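Cryptochrome DASH (Arabidopsis thaliana, PDB 2J4D) repairs cyclobutane pyrimidine dimers in single-stranded DNA as an FAD- and folate-binding photolyase, and may also serve as a photoreceptor. Local coordinates at residues F23-L28 with Y303-R308; Y262-D267 with E310-A315; I376-K381 with F466-L471. All coordinates share one frame; numbering follows the deposited sequence.

Interaction 1: residues F23-L28 with Y303-R308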
loop_
_atom_site.group_PDB
_atom_site.type_symbol
_atom_site.label_atom_id
_atom_site.label_comp_id
_atom_site.label_asym_id
_atom_site.label_seq_id
_atom_site.Cartn_x
_atom_site.Cartn_y
_atom_site.Cartn_z
ATOM N N PHE A 23 1.230 -20.896 -5.088
ATOM C CA PHE A 23 2.608 -21.130 -4.642
ATOM C C PHE A 23 3.202 -22.226 -5.515
ATOM O O PHE A 23 4.364 -22.179 -5.914
ATOM C CB PHE A 23 2.627 -21.569 -3.170
ATOM C CG PHE A 23 2.243 -20.477 -2.198
ATOM C CD1 PHE A 23 1.803 -20.795 -0.913
ATOM C CD2 PHE A 23 2.348 -19.132 -2.552
ATOM C CE1 PHE A 23 1.473 -19.791 0.006
ATOM C CE2 PHE A 23 2.022 -18.120 -1.644
ATOM C CZ PHE A 23 1.584 -18.450 -0.363
ATOM N N GLU A 24 2.370 -23.212 -5.811
ATOM C CA GLU A 24 2.749 -24.347 -6.637
ATOM C C GLU A 24 3.133 -23.871 -8.036
ATOM O O GLU A 24 4.178 -24.244 -8.568
ATOM C CB GLU A 24 1.560 -25.303 -6.716
ATOM C CG GLU A 24 1.905 -26.760 -6.844
ATOM C CD GLU A 24 0.715 -27.643 -6.508
ATOM O OE1 GLU A 24 -0.289 -27.600 -7.257
ATOM O OE2 GLU A 24 0.778 -28.365 -5.487
ATOM N N ARG A 25 2.291 -23.030 -8.625
ATOM C CA ARG A 25 2.547 -22.528 -9.968
ATOM C C ARG A 25 3.874 -21.795 -10.125
ATOM O O ARG A 25 4.514 -21.890 -11.167
ATOM C CB ARG A 25 1.410 -21.605 -10.428
ATOM C CG ARG A 25 1.624 -21.046 -11.840
ATOM C CD ARG A 25 0.512 -20.103 -12.285
ATOM N NE ARG A 25 -0.779 -20.780 -12.344
ATOM C CZ ARG A 25 -1.751 -20.611 -11.455
ATOM N NH1 ARG A 25 -1.581 -19.775 -10.437
ATOM N NH2 ARG A 25 -2.886 -21.288 -11.579
ATOM N N TYR A 26 4.299 -21.071 -9.096
ATOM C CA TYR A 26 5.543 -20.312 -9.185
ATOM C C TYR A 26 6.736 -20.905 -8.434
ATOM O O TYR A 26 7.782 -20.272 -8.333
ATOM C CB TYR A 26 5.289 -18.881 -8.703
ATOM C CG TYR A 26 4.348 -18.118 -9.613
ATOM C CD1 TYR A 26 4.817 -17.493 -10.768
ATOM C CD2 TYR A 26 2.980 -18.083 -9.358
ATOM C CE1 TYR A 26 3.937 -16.855 -11.656
ATOM C CE2 TYR A 26 2.097 -17.455 -10.231
ATOM C CZ TYR A 26 2.579 -16.845 -11.380
ATOM O OH TYR A 26 1.697 -16.245 -12.256
ATOM N N ALA A 27 6.586 -22.122 -7.926
ATOM C CA ALA A 27 7.659 -22.776 -7.175
ATOM C C ALA A 27 8.929 -23.009 -7.994
ATOM O O ALA A 27 8.864 -23.263 -9.199
ATOM C CB ALA A 27 7.155 -24.103 -6.617
ATOM N N LEU A 28 10.084 -22.913 -7.336
ATOM C CA LEU A 28 11.366 -23.135 -8.001
ATOM C C LEU A 28 11.437 -24.635 -8.288
ATOM O O LEU A 28 11.419 -25.445 -7.367
ATOM C CB LEU A 28 12.527 -22.741 -7.079
ATOM C CG LEU A 28 13.747 -21.991 -7.639
ATOM C CD1 LEU A 28 14.970 -22.348 -6.798
ATOM C CD2 LEU A 28 14.004 -22.350 -9.083
ATOM N N TYR A 303 1.792 -9.040 -12.997
ATOM C CA TYR A 303 2.059 -8.971 -14.433
ATOM C C TYR A 303 2.004 -10.355 -15.083
ATOM O O TYR A 303 1.424 -10.529 -16.158
ATOM C CB TYR A 303 3.431 -8.338 -14.688
ATOM C CG TYR A 303 3.822 -8.320 -16.147
ATOM C CD1 TYR A 303 3.079 -7.599 -17.081
ATOM C CD2 TYR A 303 4.931 -9.036 -16.600
ATOM C CE1 TYR A 303 3.430 -7.593 -18.440
ATOM C CE2 TYR A 303 5.289 -9.035 -17.954
ATOM C CZ TYR A 303 4.533 -8.315 -18.862
ATOM O OH TYR A 303 4.868 -8.330 -20.194
ATOM N N GLU A 304 2.603 -11.344 -14.437
ATOM C CA GLU A 304 2.581 -12.685 -14.995
ATOM C C GLU A 304 1.168 -13.246 -15.030
ATOM O O GLU A 304 0.827 -13.998 -15.938
ATOM C CB GLU A 304 3.516 -13.607 -14.212
ATOM C CG GLU A 304 4.979 -13.329 -14.518
ATOM C CD GLU A 304 5.907 -14.444 -14.072
ATOM O OE1 GLU A 304 6.715 -14.213 -13.154
ATOM O OE2 GLU A 304 5.826 -15.554 -14.646
ATOM N N GLU A 305 0.344 -12.879 -14.050
ATOM C CA GLU A 305 -1.040 -13.346 -14.017
ATOM C C GLU A 305 -1.806 -12.676 -15.157
ATOM O O GLU A 305 -2.650 -13.305 -15.806
ATOM C CB GLU A 305 -1.685 -13.013 -12.670
ATOM C CG GLU A 305 -1.209 -13.901 -11.535
ATOM C CD GLU A 305 -1.643 -15.350 -11.710
ATOM O OE1 GLU A 305 -2.862 -15.601 -11.811
ATOM O OE2 GLU A 305 -0.768 -16.240 -11.745
ATOM N N VAL A 306 -1.512 -11.398 -15.394
ATOM C CA VAL A 306 -2.143 -10.660 -16.493
ATOM C C VAL A 306 -1.729 -11.287 -17.837
ATOM O O VAL A 306 -2.546 -11.413 -18.756
ATOM C CB VAL A 306 -1.724 -9.166 -16.488
ATOM C CG1 VAL A 306 -2.158 -8.492 -17.790
ATOM C CG2 VAL A 306 -2.356 -8.445 -15.304
ATOM N N GLN A 307 -0.463 -11.673 -17.956
ATOM C CA GLN A 307 0.013 -12.297 -19.191
ATOM C C GLN A 307 -0.746 -13.591 -19.442
ATOM O O GLN A 307 -1.152 -13.882 -20.570
ATOM C CB GLN A 307 1.503 -12.632 -19.103
ATOM C CG GLN A 307 2.458 -11.452 -19.182
ATOM C CD GLN A 307 3.900 -11.915 -19.065
ATOM O OE1 GLN A 307 4.294 -12.532 -18.063
ATOM N NE2 GLN A 307 4.695 -11.634 -20.093
ATOM N N ARG A 308 -0.918 -14.384 -18.391
ATOM C CA ARG A 308 -1.627 -15.643 -18.535
ATOM C C ARG A 308 -3.084 -15.389 -18.913
ATOM O O ARG A 308 -3.655 -16.101 -19.748
ATOM C CB ARG A 308 -1.542 -16.472 -17.249
ATOM C CG ARG A 308 -2.046 -17.898 -17.469
ATOM C CD ARG A 308 -1.642 -18.872 -16.368
ATOM N NE ARG A 308 -2.567 -18.851 -15.241
ATOM C CZ ARG A 308 -2.370 -18.149 -14.136
ATOM N NH1 ARG A 308 -1.274 -17.416 -14.015
ATOM N NH2 ARG A 308 -3.268 -18.182 -13.157
HETATM O O HOH W 1 1.387 -17.815 -14.993
#
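Tyr26 and Arg25, on helix 12-26, meet Glu305 and Arg308 of helix 299-312 through a charged cluster built round one carboxylate. Two of the hydrogen bonds meet at Glu305 OE2. Tyr26 OH donates to it over 2.5 Å, reaching its anti side 15° out of the carboxylate plane, with the oxygen lying at the edge of the phenol ring. One helical turn on, Arg308 holds the same carboxylate end-on: NH1 reaches OE2 of Glu305 at 2.6 Å, coming from above the carboxylate plane, while NH2 reaches OE1 of Glu305 at 2.9 Å. A water joins Tyr26 OH to Arg308 NH1. The stack comes next. Its CG anti to the backbone N (chi1 -180°), Arg25 runs out over one face of the Tyr26 ring and then bends at chi3, bringing its guanidinium flat onto that of Arg308, centres 3.7 Å apart and planes at 10°. Arg25 NH1 lies 3.9 Å from Glu305 OE2, a long salt bridge of charges alone. The carboxylate of Glu304 stands at the CE1 edge of the Tyr26 ring, at right angles to it, and is also bound by Ser210 and Arg212. The Glu305 carboxylate probably supplies the negative charge that lets the two guanidinium groups stack, and the two donors on OE2 are likely to favour its ionised form.

Interaction 2: residues Y262-D267 with E310-A315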
loop_
_atom_site.group_PDB
_atom_site.type_symbol
_atom_site.label_atom_id
_atom_site.label_comp_id
_atom_site.label_asym_id
_atom_site.label_seq_id
_atom_site.Cartn_x
_atom_site.Cartn_y
_atom_site.Cartn_z
ATOM N N TYR A 262 -10.545 -11.559 -8.621
ATOM C CA TYR A 262 -10.820 -10.492 -9.573
ATOM C C TYR A 262 -10.525 -10.892 -11.015
ATOM O O TYR A 262 -11.336 -10.658 -11.913
ATOM C CB TYR A 262 -10.004 -9.248 -9.209
ATOM C CG TYR A 262 -10.399 -8.027 -10.006
ATOM C CD1 TYR A 262 -11.628 -7.404 -9.793
ATOM C CD2 TYR A 262 -9.570 -7.526 -11.010
ATOM C CE1 TYR A 262 -12.028 -6.312 -10.568
ATOM C CE2 TYR A 262 -9.961 -6.435 -11.791
ATOM C CZ TYR A 262 -11.194 -5.838 -11.563
ATOM O OH TYR A 262 -11.597 -4.786 -12.349
ATOM N N PHE A 263 -9.365 -11.496 -11.235
ATOM C CA PHE A 263 -8.961 -11.914 -12.568
ATOM C C PHE A 263 -9.705 -13.127 -13.108
ATOM O O PHE A 263 -10.327 -13.075 -14.171
ATOM C CB PHE A 263 -7.465 -12.275 -12.600
ATOM C CG PHE A 263 -6.538 -11.095 -12.627
ATOM C CD1 PHE A 263 -7.002 -9.809 -12.365
ATOM C CD2 PHE A 263 -5.186 -11.279 -12.885
ATOM C CE1 PHE A 263 -6.129 -8.718 -12.359
ATOM C CE2 PHE A 263 -4.299 -10.195 -12.882
ATOM C CZ PHE A 263 -4.772 -8.915 -12.618
ATOM N N TRP A 264 -9.628 -14.219 -12.357
ATOM C CA TRP A 264 -10.174 -15.483 -12.806
ATOM C C TRP A 264 -11.586 -15.888 -12.422
ATOM O O TRP A 264 -12.421 -16.105 -13.299
ATOM C CB TRP A 264 -9.185 -16.583 -12.422
ATOM C CG TRP A 264 -7.777 -16.287 -12.905
ATOM C CD1 TRP A 264 -6.751 -15.727 -12.181
ATOM C CD2 TRP A 264 -7.268 -16.486 -14.231
ATOM N NE1 TRP A 264 -5.640 -15.565 -12.981
ATOM C CE2 TRP A 264 -5.930 -16.022 -14.243
ATOM C CE3 TRP A 264 -7.817 -17.010 -15.414
ATOM C CZ2 TRP A 264 -5.128 -16.069 -15.394
ATOM C CZ3 TRP A 264 -7.016 -17.057 -16.564
ATOM C CH2 TRP A 264 -5.688 -16.589 -16.541
ATOM N N LYS A 265 -11.856 -16.010 -11.129
ATOM C CA LYS A 265 -13.185 -16.422 -10.695
ATOM C C LYS A 265 -14.283 -15.501 -11.219
ATOM O O LYS A 265 -15.273 -15.965 -11.792
ATOM C CB LYS A 265 -13.252 -16.493 -9.169
ATOM C CG LYS A 265 -14.586 -17.019 -8.660
ATOM C CD LYS A 265 -14.614 -17.127 -7.148
ATOM C CE LYS A 265 -16.019 -17.477 -6.661
ATOM N NZ LYS A 265 -16.089 -17.534 -5.178
ATOM N N LYS A 266 -14.109 -14.199 -11.029
ATOM C CA LYS A 266 -15.098 -13.235 -11.486
ATOM C C LYS A 266 -14.859 -12.736 -12.903
ATOM O O LYS A 266 -15.739 -12.105 -13.488
ATOM C CB LYS A 266 -15.175 -12.052 -10.518
ATOM C CG LYS A 266 -15.756 -12.433 -9.169
ATOM C CD LYS A 266 -15.799 -11.246 -8.228
ATOM C CE LYS A 266 -16.714 -11.537 -7.060
ATOM N NZ LYS A 266 -18.092 -11.797 -7.567
ATOM N N ASP A 267 -13.675 -13.010 -13.446
ATOM C CA ASP A 267 -13.348 -12.612 -14.820
ATOM C C ASP A 267 -13.656 -11.127 -15.060
ATOM O O ASP A 267 -14.205 -10.747 -16.094
ATOM C CB ASP A 267 -14.148 -13.507 -15.783
ATOM C CG ASP A 267 -13.597 -13.507 -17.204
ATOM O OD1 ASP A 267 -12.376 -13.315 -17.389
ATOM O OD2 ASP A 267 -14.396 -13.731 -18.138
ATOM N N GLU A 310 -4.286 -12.803 -20.562
ATOM C CA GLU A 310 -4.331 -12.360 -21.950
ATOM C C GLU A 310 -4.201 -13.528 -22.917
ATOM O O GLU A 310 -4.823 -13.528 -23.977
ATOM C CB GLU A 310 -3.230 -11.326 -22.233
ATOM C CG GLU A 310 -3.391 -10.031 -21.446
ATOM C CD GLU A 310 -2.610 -8.884 -22.040
ATOM O OE1 GLU A 310 -1.496 -9.124 -22.558
ATOM O OE2 GLU A 310 -3.100 -7.736 -21.977
ATOM N N LYS A 311 -3.407 -14.528 -22.545
ATOM C CA LYS A 311 -3.210 -15.698 -23.396
ATOM C C LYS A 311 -4.400 -16.655 -23.376
ATOM O O LYS A 311 -4.844 -17.137 -24.419
ATOM C CB LYS A 311 -1.958 -16.464 -22.957
ATOM C CG LYS A 311 -1.687 -17.747 -23.748
ATOM C CD LYS A 311 -0.459 -18.480 -23.203
ATOM C CE LYS A 311 -0.079 -19.688 -24.057
ATOM N NZ LYS A 311 -1.133 -20.748 -24.068
ATOM N N GLU A 312 -4.922 -16.919 -22.187
ATOM C CA GLU A 312 -6.026 -17.850 -22.043
ATOM C C GLU A 312 -7.424 -17.288 -22.267
ATOM O O GLU A 312 -8.311 -18.001 -22.746
ATOM C CB GLU A 312 -5.961 -18.498 -20.665
ATOM C CG GLU A 312 -4.723 -19.365 -20.439
ATOM C CD GLU A 312 -4.649 -19.902 -19.014
ATOM O OE1 GLU A 312 -5.623 -19.703 -18.261
ATOM O OE2 GLU A 312 -3.625 -20.523 -18.647
ATOM N N ARG A 313 -7.638 -16.023 -21.926
ATOM C CA ARG A 313 -8.968 -15.462 -22.090
ATOM C C ARG A 313 -9.046 -14.314 -23.075
ATOM O O ARG A 313 -9.483 -14.503 -24.211
ATOM C CB ARG A 313 -9.537 -15.058 -20.726
ATOM C CG ARG A 313 -9.705 -16.258 -19.788
ATOM C CD ARG A 313 -10.373 -15.885 -18.478
ATOM N NE ARG A 313 -10.631 -17.056 -17.644
ATOM C CZ ARG A 313 -11.256 -17.014 -16.468
ATOM N NH1 ARG A 313 -11.694 -15.859 -15.983
ATOM N NH2 ARG A 313 -11.437 -18.127 -15.770
ATOM N N VAL A 314 -8.628 -13.127 -22.659
ATOM C CA VAL A 314 -8.683 -11.991 -23.559
ATOM C C VAL A 314 -7.629 -10.931 -23.287
ATOM O O VAL A 314 -7.221 -10.709 -22.147
ATOM C CB VAL A 314 -10.088 -11.331 -23.529
ATOM C CG1 VAL A 314 -10.561 -11.167 -22.105
ATOM C CG2 VAL A 314 -10.051 -9.978 -24.217
ATOM N N ALA A 315 -7.179 -10.298 -24.359
ATOM C CA ALA A 315 -6.207 -9.228 -24.266
ATOM C C ALA A 315 -6.893 -8.006 -24.866
ATOM O O ALA A 315 -7.309 -8.031 -26.028
ATOM C CB ALA A 315 -4.965 -9.578 -25.056
#
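Arg313, which follows Glu312 at the close of helix 299-312, reaches Trp264 of helix 252-265 and Asp267, and puts its NH1 between two oxygens. Trp264 O accepts from this nitrogen at 2.8 Å, in the carbonyl plane and on a lone pair, with an N-H...O angle of 158°; NH2 of Arg313 adds a weak bond to the same oxygen. Asp267 OD1 takes the other share of NH1, at 3.0 Å, in a salt bridge whose hydrogen bond is weak, the carboxylate standing nearly perpendicular to the guanidinium. Trp264 CE3 sits over one face of the guanidinium, 3.5 Å above its plane, but the indole is turned steeply to it, at 75°. Nearby, Glu312 OE1 approaches Trp264 CZ3 to 3.4 Å. The arginine chain is extended from CG to NE, which gives it the length for this span. In the next shell, the Tyr309 hydroxyl is hydrogen-bonded to Asp267 OD1 and its ring meets the indole edge-to-face, while Trp264 NE1 is hydrogen-bonded to Glu305 OE1. Asp267 itself has left the helix with positive phi. At this surface site, Arg313 thus bonds to a carbonyl in the last turn of helix 252-265, where its positive charge probably complements both the negative end of the helix dipole and Asp267.

Interaction 3: residues I376-K381 with F466-L471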
loop_
_atom_site.group_PDB
_atom_site.type_symbol
_atom_site.label_atom_id
_atom_site.label_comp_id
_atom_site.label_asym_id
_atom_site.label_seq_id
_atom_site.Cartn_x
_atom_site.Cartn_y
_atom_site.Cartn_z
ATOM N N ILE A 376 -18.593 14.390 -0.744
ATOM C CA ILE A 376 -17.419 14.481 0.122
ATOM C C ILE A 376 -17.588 13.619 1.367
ATOM O O ILE A 376 -16.761 12.748 1.651
ATOM C CB ILE A 376 -17.159 15.930 0.599
ATOM C CG1 ILE A 376 -17.006 16.872 -0.603
ATOM C CG2 ILE A 376 -15.907 15.970 1.492
ATOM C CD1 ILE A 376 -15.929 16.457 -1.607
ATOM N N ASP A 377 -18.676 13.853 2.096
ATOM C CA ASP A 377 -18.938 13.134 3.341
ATOM C C ASP A 377 -18.982 11.621 3.221
ATOM O O ASP A 377 -18.441 10.916 4.075
ATOM C CB ASP A 377 -20.238 13.638 3.994
ATOM C CG ASP A 377 -20.170 15.113 4.364
ATOM O OD1 ASP A 377 -19.044 15.613 4.596
ATOM O OD2 ASP A 377 -21.235 15.772 4.433
ATOM N N ALA A 378 -19.623 11.122 2.170
ATOM C CA ALA A 378 -19.713 9.683 1.961
ATOM C C ALA A 378 -18.306 9.098 1.818
ATOM O O ALA A 378 -17.997 8.052 2.382
ATOM C CB ALA A 378 -20.545 9.382 0.708
ATOM N N ASN A 379 -17.460 9.773 1.051
ATOM C CA ASN A 379 -16.096 9.293 0.861
ATOM C C ASN A 379 -15.299 9.316 2.161
ATOM O O ASN A 379 -14.605 8.351 2.482
ATOM C CB ASN A 379 -15.396 10.122 -0.224
ATOM C CG ASN A 379 -15.602 9.548 -1.620
ATOM O OD1 ASN A 379 -15.030 8.513 -1.968
ATOM N ND2 ASN A 379 -16.436 10.211 -2.423
ATOM N N MET A 380 -15.416 10.396 2.928
ATOM C CA MET A 380 -14.671 10.486 4.181
ATOM C C MET A 380 -15.179 9.464 5.192
ATOM O O MET A 380 -14.415 8.957 6.018
ATOM C CB MET A 380 -14.761 11.902 4.757
ATOM C CG MET A 380 -14.178 12.976 3.838
ATOM S SD MET A 380 -12.507 12.580 3.241
ATOM C CE MET A 380 -11.589 12.623 4.814
ATOM N N LYS A 381 -16.469 9.150 5.128
ATOM C CA LYS A 381 -17.023 8.164 6.044
ATOM C C LYS A 381 -16.534 6.779 5.601
ATOM O O LYS A 381 -16.216 5.929 6.432
ATOM C CB LYS A 381 -18.556 8.220 6.037
ATOM C CG LYS A 381 -19.206 7.426 7.170
ATOM C CD LYS A 381 -20.721 7.623 7.214
ATOM C CE LYS A 381 -21.109 9.085 7.486
ATOM N NZ LYS A 381 -20.699 9.595 8.835
ATOM N N PHE A 466 -25.681 4.908 0.044
ATOM C CA PHE A 466 -25.213 3.733 0.759
ATOM C C PHE A 466 -24.512 4.151 2.049
ATOM O O PHE A 466 -24.726 3.553 3.105
ATOM C CB PHE A 466 -24.249 2.916 -0.118
ATOM C CG PHE A 466 -23.593 1.776 0.607
ATOM C CD1 PHE A 466 -22.361 1.946 1.233
ATOM C CD2 PHE A 466 -24.233 0.543 0.710
ATOM C CE1 PHE A 466 -21.775 0.907 1.957
ATOM C CE2 PHE A 466 -23.659 -0.507 1.433
ATOM C CZ PHE A 466 -22.425 -0.325 2.060
ATOM N N TRP A 467 -23.685 5.190 1.963
ATOM C CA TRP A 467 -22.931 5.660 3.123
ATOM C C TRP A 467 -23.673 6.622 4.037
ATOM O O TRP A 467 -23.399 6.678 5.239
ATOM C CB TRP A 467 -21.613 6.298 2.669
ATOM C CG TRP A 467 -20.611 5.266 2.251
ATOM C CD1 TRP A 467 -20.207 4.974 0.979
ATOM C CD2 TRP A 467 -19.976 4.310 3.105
ATOM N NE1 TRP A 467 -19.366 3.884 0.987
ATOM C CE2 TRP A 467 -19.208 3.456 2.280
ATOM C CE3 TRP A 467 -19.985 4.087 4.489
ATOM C CZ2 TRP A 467 -18.454 2.394 2.794
ATOM C CZ3 TRP A 467 -19.235 3.027 5.004
ATOM C CH2 TRP A 467 -18.480 2.196 4.152
ATOM N N LEU A 468 -24.603 7.379 3.471
ATOM C CA LEU A 468 -25.376 8.343 4.242
ATOM C C LEU A 468 -26.838 7.911 4.126
ATOM O O LEU A 468 -27.623 8.518 3.399
ATOM C CB LEU A 468 -25.161 9.747 3.664
ATOM C CG LEU A 468 -23.678 10.130 3.502
ATOM C CD1 LEU A 468 -23.540 11.457 2.775
ATOM C CD2 LEU A 468 -23.017 10.200 4.866
ATOM N N GLN A 469 -27.180 6.844 4.847
ATOM C CA GLN A 469 -28.521 6.268 4.822
ATOM C C GLN A 469 -29.700 7.233 4.905
ATOM O O GLN A 469 -30.787 6.904 4.429
ATOM C CB GLN A 469 -28.660 5.195 5.912
ATOM C CG GLN A 469 -27.958 5.520 7.219
ATOM C CD GLN A 469 -26.451 5.337 7.120
ATOM O OE1 GLN A 469 -25.678 6.254 7.410
ATOM N NE2 GLN A 469 -26.029 4.145 6.710
ATOM N N GLN A 470 -29.509 8.412 5.492
ATOM C CA GLN A 470 -30.612 9.365 5.586
ATOM C C GLN A 470 -30.977 9.957 4.220
ATOM O O GLN A 470 -31.902 10.768 4.121
ATOM C CB GLN A 470 -30.288 10.507 6.563
ATOM C CG GLN A 470 -29.199 11.459 6.109
ATOM C CD GLN A 470 -27.836 11.087 6.659
ATOM O OE1 GLN A 470 -27.401 9.944 6.544
ATOM N NE2 GLN A 470 -27.154 12.057 7.258
ATOM N N LEU A 471 -30.256 9.556 3.174
ATOM C CA LEU A 471 -30.528 10.056 1.823
ATOM C C LEU A 471 -31.187 8.985 0.956
ATOM O O LEU A 471 -31.659 9.273 -0.145
ATOM C CB LEU A 471 -29.229 10.501 1.138
ATOM C CG LEU A 471 -28.306 11.495 1.840
ATOM C CD1 LEU A 471 -27.093 11.760 0.952
ATOM C CD2 LEU A 471 -29.052 12.792 2.131
#
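Asp377 begins the contact on helix 374-386 with its methylene group: CB lies 4.1 Å from CD1 of Leu468, whose methyl also comes near the backbone N of Ala378. The acid group of Asp377 is engaged elsewhere, by Tyr487, Thr371 and the backbone of Gly372. Ala378 follows at the closest approach of the two backbones, its CA 5.3 Å from that of Trp467. Here its methyl meets Trp467 CB at 3.8 Å and Leu468 CD1 at 4.2 Å, while its carbonyl oxygen lies over one face of the indole. One turn later comes Lys381. Its CG stands anti to the backbone N (chi1 -168°), and bends at chi3 and chi4 fold the chain so that it crosses Leu468 at a slant; CD lies 3.5 Å from Trp467 O, and CE presses on Leu468 CD2 at 3.4 Å, a snug, slightly compressed carbon pair. Replacing the lysine by an alanine would probably open a gap beside Leu468 CD2 and leave that methyl without its aliphatic cover. Further along helix 374-386, Glu382, Thr385 and Thr386 also touch Trp467. The arrangement is a buried packing, within the FAD-binding domain of a photolyase, of helix 374-386 against the end of helix 462-467 and the residue that follows it, Leu468, where the chain leaves helical geometry.

In the fold
Interactions 1 and 2 share helix 299-312 and illustrate how polar chemistry accompanies the less buried contacts: 1 is partly buried and 2 lies at the surface. Their centres are about 14 Å apart, and they touch, Glu305 of the first and Trp264 of the second being the pair that links them; Phe263 also packs on Val306. One helix is thereby tied to helix 12-26 along one part and to helix 252-265 further on. Interaction 3 stands apart, its centre 33 Å or more from the others, and joins different helices. It is buried and has no hydrogen bond or salt bridge across it, relying on apolar contacts of a methyl, a leucine, a lysine chain and an indole where the others use arginines and carboxylates.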